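Local coordinates for protein inorganic pyrophosphatase (Shewanella sp. AS-11, PDB 6LL8) that probably hydrolyses diphosphate to two phosphate ions, using divalent metal ions such as manganese or magnesium at its active site, at residues D15-C18 and G19-L23; A24-K27 and N28-E32; V130-A134 and N135-I139. All coordinates share one frame; numbering follows the deposited sequence.

Contact 1 (D15-C18 and G19-L23). With MG (magnesium ion), chain D.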
ATOM      1  N   ASP A  15       1.005   1.610  -5.817  1.00  7.73           N
ATOM      2  CA  ASP A  15      -0.292   2.277  -5.939  1.00  7.66           C
ATOM      3  C   ASP A  15      -0.190   3.732  -5.526  1.00  7.46           C
ATOM      4  O   ASP A  15      -0.694   4.622  -6.228  1.00  8.70           O
ATOM      5  CB  ASP A  15      -1.311   1.529  -5.089  1.00  7.33           C
ATOM      6  CG  ASP A  15      -2.771   1.840  -5.284  1.00  8.86           C
ATOM      7  OD1 ASP A  15      -3.118   2.340  -6.394  1.00 10.36           O
ATOM      8  OD2 ASP A  15      -3.583   1.520  -4.384  1.00  8.28           O
ATOM      9  N   SER A  16       0.465   4.015  -4.419  1.00  7.58           N
ATOM     10  CA  SER A  16       0.622   5.391  -3.934  1.00  7.36           C
ATOM     11  C   SER A  16       1.443   6.233  -4.907  1.00  8.38           C
ATOM     12  O   SER A  16       1.162   7.429  -5.046  1.00  9.97           O
ATOM     13  CB  SER A  16       1.245   5.407  -2.552  1.00  8.49           C
ATOM     14  OG  SER A  16       0.297   5.201  -1.519  1.00  8.25           O
ATOM     15  N   ILE A  17       2.502   5.696  -5.479  1.00  7.82           N
ATOM     16  CA  ILE A  17       3.380   6.463  -6.396  1.00  8.00           C
ATOM     17  C   ILE A  17       2.686   6.624  -7.733  1.00  7.87           C
ATOM     18  O   ILE A  17       2.562   7.737  -8.275  1.00  8.55           O
ATOM     19  CB  ILE A  17       4.750   5.791  -6.528  1.00  8.12           C
ATOM     20  CG1 ILE A  17       5.478   5.795  -5.188  1.00  8.31           C
ATOM     21  CG2 ILE A  17       5.550   6.418  -7.646  1.00  9.27           C
ATOM     22  CD1 ILE A  17       5.829   7.156  -4.621  1.00  9.32           C
ATOM     23  N   CYS A  18       2.283   5.515  -8.327  1.00  7.98           N
ATOM     24  CA  CYS A  18       1.678   5.537  -9.669  1.00  8.41           C
ATOM     25  C   CYS A  18       0.362   6.277  -9.635  1.00  8.01           C
ATOM     26  O   CYS A  18       0.024   6.977 -10.593  1.00  8.43           O
ATOM     27  CB  CYS A  18       1.521   4.124 -10.213  1.00  8.77           C
ATOM     28  SG  CYS A  18       3.125   3.272 -10.407  1.00 11.06           S
ATOM     29  N   GLY A  19      -0.397   6.085  -8.566  1.00  7.90           N
ATOM     30  CA  GLY A  19      -1.654   6.825  -8.443  1.00  7.98           C
ATOM     31  C   GLY A  19      -1.465   8.312  -8.308  1.00  7.80           C
ATOM     32  O   GLY A  19      -2.233   9.093  -8.886  1.00  8.51           O
ATOM     33  N   ALA A  20      -0.440   8.748  -7.594  1.00  7.96           N
ATOM     34  CA  ALA A  20      -0.160  10.201  -7.515  1.00  8.29           C
ATOM     35  C   ALA A  20       0.158  10.744  -8.916  1.00  8.04           C
ATOM     36  O   ALA A  20      -0.344  11.816  -9.288  1.00  8.82           O
ATOM     37  CB  ALA A  20       0.951  10.467  -6.554  1.00  9.21           C
ATOM     38  N   ILE A  21       0.973  10.038  -9.673  1.00  7.87           N
ATOM     39  CA  ILE A  21       1.334  10.471 -11.049  1.00  8.53           C
ATOM     40  C   ILE A  21       0.065  10.499 -11.894  1.00  8.20           C
ATOM     41  O   ILE A  21      -0.190  11.475 -12.614  1.00  8.76           O
ATOM     42  CB  ILE A  21       2.385   9.533 -11.647  1.00  8.68           C
ATOM     43  CG1 ILE A  21       3.709   9.650 -10.896  1.00  9.33           C
ATOM     44  CG2 ILE A  21       2.570   9.834 -13.127  1.00  8.90           C
ATOM     45  CD1 ILE A  21       4.740   8.611 -11.277  1.00 10.34           C
ATOM     46  N   ALA A  22      -0.719   9.435 -11.849  1.00  7.79           N
ATOM     47  CA  ALA A  22      -1.895   9.307 -12.723  1.00  8.20           C
ATOM     48  C   ALA A  22      -2.949  10.353 -12.373  1.00  8.02           C
ATOM     49  O   ALA A  22      -3.555  10.962 -13.288  1.00  8.60           O
ATOM     50  CB  ALA A  22      -2.456   7.912 -12.611  1.00  8.67           C
ATOM     51  N   LEU A  23      -3.220  10.590 -11.098  1.00  7.60           N
ATOM     52  CA  LEU A  23      -4.239  11.579 -10.728  1.00  7.78           C
ATOM     53  C   LEU A  23      -3.719  12.977 -10.970  1.00  8.01           C
ATOM     54  O   LEU A  23      -4.502  13.834 -11.418  1.00  9.02           O
ATOM     55  CB  LEU A  23      -4.693  11.376  -9.295  1.00  8.44           C
ATOM     56  CG  LEU A  23      -5.732  12.373  -8.800  1.00  8.33           C
ATOM     57  CD1 LEU A  23      -6.954  12.454  -9.676  1.00  9.29           C
ATOM     58  CD2 LEU A  23      -6.123  12.063  -7.359  1.00  9.85           C
TER
HETATM   59 MG    MG D 402      -3.433   0.370  -2.624  1.00  7.30          MG
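Gly-19 sits hard against Asp-15 one turn back in the helix, its N donating to Asp-15 O at 2.8 Å, the shortest of the four backbone bonds that tie 15-18 to 19-23. It comes in tilted from the carbonyl plane, and a CB on this glycine would be pressed against the same oxygen. The following rung is longer: Ala-20 N reaches Ser-16 O at 3.3 Å from above the carbonyl plane. Regular geometry returns with Ile-21 N to Ile-17 O, the straightest of the four at 164°, and Ala-22 N to Cys-18 O follows at 2.9 Å.

These turns open the helix of a beta-alpha-beta unit, strand 4-7, helix 14-29, strand 34-38, in the DHH domain, and the N-terminal end of the helix faces the metal cluster. A first torsion of -167° carries the Asp-15 carboxylate away from its own N toward the cluster, where OD2 binds a magnesium ion at 2.1 Å, a site completed on the protein side by Asp-73, His-95 and Asp-147. Ser-117 N also donates to OD2, while Asn-118 ND2 bonds OD1, so both carboxylate oxygens are held and the group can hardly turn. Ser-16 is second shell: its OG bonds Asp-73 OD2, positioning a ligand of the same metal.

Against this tight, buried side stands the looser Ile-17/Ile-21 flank. Ile-17 CG2 and Ile-21 CD1 come no closer than 4.3 Å, both chains running toward Leu-50 of helix 44-53, and of the touching residues only Ile-21 is partly exposed. Its CG1 lies 3.4 Å from Ile-17 O, closer than the two side chains come to each other. Cys-18 turns its sulfur off the helix, toward Ile-139 on helix 134-147.

Contact 2 (A24-K27 and N28-E32)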
ATOM      1  N   ALA A  24      -2.442  13.274 -10.714  1.00  8.14           N
ATOM      2  CA  ALA A  24      -1.940  14.629 -11.033  1.00  8.40           C
ATOM      3  C   ALA A  24      -2.115  14.907 -12.525  1.00  8.44           C
ATOM      4  O   ALA A  24      -2.482  16.029 -12.913  1.00  9.34           O
ATOM      5  CB  ALA A  24      -0.509  14.798 -10.615  1.00  9.04           C
ATOM      6  N   TYR A  25      -1.835  13.939 -13.383  1.00  8.31           N
ATOM      7  CA  TYR A  25      -1.989  14.151 -14.837  1.00  8.55           C
ATOM      8  C   TYR A  25      -3.437  14.494 -15.129  1.00  9.20           C
ATOM      9  O   TYR A  25      -3.744  15.438 -15.874  1.00  9.98           O
ATOM     10  CB  TYR A  25      -1.531  12.919 -15.605  1.00  9.50           C
ATOM     11  CG  TYR A  25      -1.733  13.068 -17.100  1.00  9.80           C
ATOM     12  CD1 TYR A  25      -0.821  13.735 -17.887  1.00 11.65           C
ATOM     13  CD2 TYR A  25      -2.873  12.599 -17.701  1.00 10.95           C
ATOM     14  CE1 TYR A  25      -1.059  13.872 -19.242  1.00 13.28           C
ATOM     15  CE2 TYR A  25      -3.156  12.771 -19.040  1.00 11.91           C
ATOM     16  CZ  TYR A  25      -2.224  13.404 -19.823  1.00 12.45           C
ATOM     17  OH  TYR A  25      -2.461  13.586 -21.175  1.00 15.54           O
ATOM     18  N   LEU A  26      -4.373  13.707 -14.606  1.00  8.91           N
ATOM     19  CA  LEU A  26      -5.815  13.928 -14.847  1.00  8.99           C
ATOM     20  C   LEU A  26      -6.204  15.327 -14.369  1.00  9.32           C
ATOM     21  O   LEU A  26      -6.878  16.056 -15.127  1.00 10.08           O
ATOM     22  CB  LEU A  26      -6.608  12.869 -14.089  1.00  9.32           C
ATOM     23  CG  LEU A  26      -8.123  13.059 -14.098  1.00  9.25           C
ATOM     24  CD1 LEU A  26      -8.678  13.130 -15.514  1.00 10.40           C
ATOM     25  CD2 LEU A  26      -8.785  11.977 -13.301  1.00 10.03           C
ATOM     26  N   LYS A  27      -5.825  15.730 -13.172  1.00  8.73           N
ATOM     27  CA  LYS A  27      -6.171  17.059 -12.644  1.00  9.72           C
ATOM     28  C   LYS A  27      -5.621  18.144 -13.573  1.00  9.76           C
ATOM     29  O   LYS A  27      -6.352  19.088 -13.907  1.00 10.16           O
ATOM     30  CB  LYS A  27      -5.622  17.207 -11.229  1.00 10.16           C
ATOM     31  CG  LYS A  27      -6.428  16.467 -10.189  1.00 10.49           C
ATOM     32  CD  LYS A  27      -7.818  16.994 -10.036  1.00 11.81           C
ATOM     33  CE  LYS A  27      -8.452  16.626  -8.720  1.00 13.33           C
ATOM     34  NZ  LYS A  27      -9.772  17.231  -8.579  1.00 13.72           N
ATOM     35  N   ASN A  28      -4.383  18.037 -13.992  1.00  9.66           N
ATOM     36  CA  ASN A  28      -3.841  19.059 -14.909  1.00 10.68           C
ATOM     37  C   ASN A  28      -4.639  19.080 -16.211  1.00 10.62           C
ATOM     38  O   ASN A  28      -4.863  20.166 -16.757  1.00 13.26           O
ATOM     39  CB  ASN A  28      -2.349  18.861 -15.123  1.00 10.31           C
ATOM     40  CG  ASN A  28      -1.566  19.259 -13.890  1.00  9.56           C
ATOM     41  OD1 ASN A  28      -1.763  20.352 -13.367  1.00 11.04           O
ATOM     42  ND2 ASN A  28      -0.668  18.408 -13.427  1.00 10.68           N
ATOM     43  N   GLN A  29      -5.048  17.948 -16.722  1.00 10.64           N
ATOM     44  CA  GLN A  29      -5.793  17.905 -17.996  1.00 11.24           C
ATOM     45  C   GLN A  29      -7.139  18.597 -17.843  1.00 11.81           C
ATOM     46  O   GLN A  29      -7.643  19.091 -18.880  1.00 15.34           O
ATOM     47  CB  GLN A  29      -5.973  16.485 -18.512  1.00 12.43           C
ATOM     48  CG  GLN A  29      -4.702  15.840 -19.037  1.00 15.58           C
ATOM     49  CD  GLN A  29      -4.036  16.571 -20.183  1.00 17.44           C
ATOM     50  OE1 GLN A  29      -4.639  16.660 -21.258  1.00 26.98           O
ATOM     51  NE2 GLN A  29      -2.955  17.260 -19.852  1.00 20.90           N
ATOM     52  N   ILE A  30      -7.733  18.614 -16.667  1.00 11.86           N
ATOM     53  CA  ILE A  30      -9.057  19.252 -16.462  1.00 12.18           C
ATOM     54  C   ILE A  30      -8.872  20.664 -15.893  1.00 12.72           C
ATOM     55  O   ILE A  30      -9.836  21.271 -15.444  1.00 14.95           O
ATOM     56  CB  ILE A  30     -10.030  18.374 -15.651  1.00 12.33           C
ATOM     57  CG1 ILE A  30      -9.582  18.179 -14.204  1.00 12.05           C
ATOM     58  CG2 ILE A  30     -10.244  17.076 -16.393  1.00 14.06           C
ATOM     59  CD1 ILE A  30     -10.539  17.390 -13.321  1.00 14.45           C
ATOM     60  N   GLY A  31      -7.667  21.208 -15.968  1.00 12.28           N
ATOM     61  CA  GLY A  31      -7.461  22.616 -15.585  1.00 13.42           C
ATOM     62  C   GLY A  31      -7.464  22.857 -14.092  1.00 11.99           C
ATOM     63  O   GLY A  31      -7.785  23.958 -13.654  1.00 13.03           O
ATOM     64  N   GLU A  32      -7.005  21.881 -13.325  1.00 10.62           N
ATOM     65  CA  GLU A  32      -6.908  21.939 -11.845  1.00 10.43           C
ATOM     66  C   GLU A  32      -5.457  21.669 -11.486  1.00 10.53           C
ATOM     67  O   GLU A  32      -5.031  20.532 -11.349  1.00 10.64           O
ATOM     68  CB  GLU A  32      -7.845  20.915 -11.223  1.00 10.93           C
ATOM     69  CG  GLU A  32      -9.296  21.221 -11.510  1.00 12.33           C
ATOM     70  CD  GLU A  32     -10.285  20.261 -10.882  1.00 14.95           C
ATOM     71  OE1 GLU A  32      -9.983  19.730  -9.823  1.00 15.27           O
ATOM     72  OE2 GLU A  32     -11.358  20.077 -11.488  1.00 17.93           O
TER
HETATM   73  O   HOH W   1      -1.911  16.741 -17.683  1.00 22.64           O
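Tyr-25 has CG anti to its backbone N (chi1 177°), and Gln-29, one turn on, folds at its second torsion (chi2 -59°); together these lay the amide across the CZ/OH end of the ring, planes only 8° apart. Gln-29 CG rides over one face of the ring in a CH-pi contact, nearest CE2 at 3.4 Å and offset toward the rim. A water over that face donates to Tyr-25 O at 2.9 Å; its approach to Gln-29 NE2 is too short to be more than a doubtful bond. A serine in place of Tyr-25 would probably leave Gln-29 CG without its aromatic face and the amide freer to turn.

At the other flank, the bent Lys-27 chain carries NZ to Glu-32 OE1, a 2.8 Å salt bridge that meets the oxygen on its syn side, somewhat out of the carboxylate plane. It spans the end of the helix, which closes in a Schellman motif: Glu-32 N bonds Lys-27 O at 2.9 Å, Gly-31 N bonds Asn-28 O at 3.1 Å, and Gly-31 takes the positive phi of the C-prime place. Ile-30 N gives Lys-27 O a second, weak bond.

Asn-28 OD1 accepts from Ala-34 N. Ala-24 and Lys-27 rest on strands 4-7 and 34-38, whereas Leu-26 and Ile-30 turn to helix 117-128; Asn-28 and Gln-29 are exposed.

Contact 3 (V130-A134 and N135-I139); sequences VKIPA and NIAGI
Pro-133 O takes the N-H of Ala-137 at 2.8 Å, nearly along the C=O axis and close to straight, the first full turn of helix 134-147. Next comes Gly-138 N to Ala-134 O at 3.0 Å. Pro-133 holds the N-cap position but has no polar side chain to offer the first amides, and Asn-135 makes only a strained substitute. Its chi1 of 60°, with CG between the backbone N and carbonyl carbon, turns OD1 toward the amide of the next residue: Ile-136 N donates to Asn-135 OD1 at 2.9 Å, bent to 131° and from above the side-chain amide plane. The same OD1 lies 3.4 Å from Pro-133 CB, so the proline bounds it on that side.

The apolar half of the contact closes over the turn. Ile-132 precedes the N-cap, and its CG2 branch reaches Ala-137 CB at 3.8 Å, the pairing of a hydrophobic staple; that methyl also meets Ile-136 CG2 at 3.9 Å. Pro-133 and Ile-136 lie side by side, ring CG to CG1 at 4.0 Å. Leu-167 of helix 158-171 packs on both Ile-132 and Ala-137, and Tyr-125 of helix 117-128 on both isoleucines.

The bent asparagine bond makes only a poor side-chain cap, so the helix start probably relies more on its backbone bonds and on the staple of Ile-132 with Ala-137.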
ATOM      1  N   VAL A 130     -11.366  11.968 -20.050  1.00 12.12           N
ATOM      2  CA  VAL A 130      -9.960  12.302 -20.382  1.00 11.53           C
ATOM      3  C   VAL A 130      -9.236  11.043 -20.862  1.00 12.08           C
ATOM      4  O   VAL A 130      -9.319   9.971 -20.227  1.00 12.91           O
ATOM      5  CB  VAL A 130      -9.278  12.922 -19.149  1.00 11.78           C
ATOM      6  CG1 VAL A 130      -7.796  13.062 -19.348  1.00 12.35           C
ATOM      7  CG2 VAL A 130      -9.921  14.262 -18.835  1.00 14.20           C
ATOM      8  N   LYS A 131      -8.518  11.170 -21.963  1.00 13.43           N
ATOM      9  CA  LYS A 131      -7.766  10.053 -22.540  1.00 13.89           C
ATOM     10  C   LYS A 131      -6.607   9.699 -21.611  1.00 12.41           C
ATOM     11  O   LYS A 131      -5.922  10.573 -21.063  1.00 13.18           O
ATOM     12  CB  LYS A 131      -7.205  10.444 -23.905  1.00 17.79           C
ATOM     13  CG  LYS A 131      -8.260  10.770 -24.936  1.00 25.91           C
ATOM     14  CD  LYS A 131      -9.303   9.692 -25.160  1.00 36.18           C
ATOM     15  CE  LYS A 131     -10.340  10.121 -26.181  1.00 48.79           C
ATOM     16  NZ  LYS A 131     -11.403  10.972 -25.584  1.00 57.45           N
ATOM     17  N   ILE A 132      -6.372   8.408 -21.464  1.00 12.58           N
ATOM     18  CA  ILE A 132      -5.235   7.907 -20.641  1.00 10.98           C
ATOM     19  C   ILE A 132      -4.086   7.657 -21.602  1.00 10.84           C
ATOM     20  O   ILE A 132      -4.206   6.802 -22.481  1.00 12.55           O
ATOM     21  CB  ILE A 132      -5.603   6.628 -19.871  1.00 11.46           C
ATOM     22  CG1 ILE A 132      -6.858   6.854 -19.024  1.00 13.31           C
ATOM     23  CG2 ILE A 132      -4.399   6.214 -19.031  1.00 12.68           C
ATOM     24  CD1 ILE A 132      -7.350   5.631 -18.297  1.00 16.07           C
ATOM     25  N   PRO A 133      -2.963   8.374 -21.469  1.00 11.83           N
ATOM     26  CA  PRO A 133      -1.830   8.117 -22.341  1.00 12.31           C
ATOM     27  C   PRO A 133      -1.241   6.728 -22.069  1.00 11.21           C
ATOM     28  O   PRO A 133      -1.383   6.172 -20.996  1.00 11.28           O
ATOM     29  CB  PRO A 133      -0.782   9.166 -21.947  1.00 15.39           C
ATOM     30  CG  PRO A 133      -1.530  10.203 -21.135  1.00 15.93           C
ATOM     31  CD  PRO A 133      -2.746   9.509 -20.582  1.00 11.77           C
ATOM     32  N   ALA A 134      -0.558   6.195 -23.047  1.00 10.97           N
ATOM     33  CA  ALA A 134       0.012   4.851 -22.982  1.00 10.30           C
ATOM     34  C   ALA A 134       0.915   4.671 -21.765  1.00  9.89           C
ATOM     35  O   ALA A 134       0.857   3.615 -21.110  1.00 10.46           O
ATOM     36  CB  ALA A 134       0.735   4.484 -24.250  1.00 10.98           C
ATOM     37  N   ASN A 135       1.768   5.627 -21.494  1.00 10.11           N
ATOM     38  CA  ASN A 135       2.734   5.487 -20.386  1.00 10.72           C
ATOM     39  C   ASN A 135       2.010   5.459 -19.040  1.00  9.83           C
ATOM     40  O   ASN A 135       2.326   4.652 -18.173  1.00 10.06           O
ATOM     41  CB  ASN A 135       3.864   6.518 -20.499  1.00 11.79           C
ATOM     42  CG  ASN A 135       3.444   7.991 -20.460  1.00 14.04           C
ATOM     43  OD1 ASN A 135       2.267   8.354 -20.552  1.00 14.10           O
ATOM     44  ND2 ASN A 135       4.427   8.880 -20.449  1.00 17.42           N
ATOM     45  N   ILE A 136       1.082   6.382 -18.848  1.00  9.74           N
ATOM     46  CA  ILE A 136       0.256   6.427 -17.622  1.00  9.36           C
ATOM     47  C   ILE A 136      -0.536   5.120 -17.511  1.00  8.96           C
ATOM     48  O   ILE A 136      -0.613   4.533 -16.416  1.00  8.67           O
ATOM     49  CB  ILE A 136      -0.698   7.631 -17.628  1.00 10.57           C
ATOM     50  CG1 ILE A 136       0.072   8.950 -17.645  1.00 14.65           C
ATOM     51  CG2 ILE A 136      -1.697   7.532 -16.487  1.00 11.86           C
ATOM     52  CD1 ILE A 136       0.642   9.312 -16.350  1.00 15.33           C
ATOM     53  N   ALA A 137      -1.102   4.660 -18.607  1.00  8.80           N
ATOM     54  CA  ALA A 137      -1.876   3.410 -18.541  1.00  8.88           C
ATOM     55  C   ALA A 137      -0.990   2.264 -18.050  1.00  8.38           C
ATOM     56  O   ALA A 137      -1.461   1.410 -17.279  1.00  8.93           O
ATOM     57  CB  ALA A 137      -2.486   3.071 -19.889  1.00  9.69           C
ATOM     58  N   GLY A 138       0.252   2.238 -18.500  1.00  8.64           N
ATOM     59  CA  GLY A 138       1.144   1.154 -18.106  1.00  9.02           C
ATOM     60  C   GLY A 138       1.385   1.141 -16.609  1.00  8.68           C
ATOM     61  O   GLY A 138       1.376   0.081 -15.998  1.00  8.95           O
ATOM     62  N   ILE A 139       1.686   2.307 -16.033  1.00  8.58           N
ATOM     63  CA  ILE A 139       1.996   2.322 -14.590  1.00  8.72           C
ATOM     64  C   ILE A 139       0.714   2.050 -13.804  1.00  8.49           C
ATOM     65  O   ILE A 139       0.791   1.408 -12.739  1.00  9.03           O
ATOM     66  CB  ILE A 139       2.755   3.577 -14.151  1.00  8.43           C
ATOM     67  CG1 ILE A 139       1.925   4.859 -14.207  1.00  9.75           C
ATOM     68  CG2 ILE A 139       4.060   3.697 -14.918  1.00  9.98           C
ATOM     69  CD1 ILE A 139       2.618   6.055 -13.600  1.00 10.01           C
TER

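How the contacts relate
Contacts 1 and 2 are consecutive parts of helix 14-29, centres about 13 Å apart; contact 3 begins helix 134-147 beside them, about 12 Å from contact 1 and 13 Å from contact 2. Its loop packs on the far half of the helix, with Leu-26 CD1 3.7 Å from Val-130 CB and Tyr-25 OH 3.5 Å from Pro-133 CG. Its helix lies against contact 1, where Ile-21 CG2 is 3.8 Å from Ile-136 CD1. The active site touches contact 1 alone: the Asp-15 side chain is about 4 Å from the bound imidodiphosphate and about 11 Å from that of Ile-136, while contact 2 lies at the remote end.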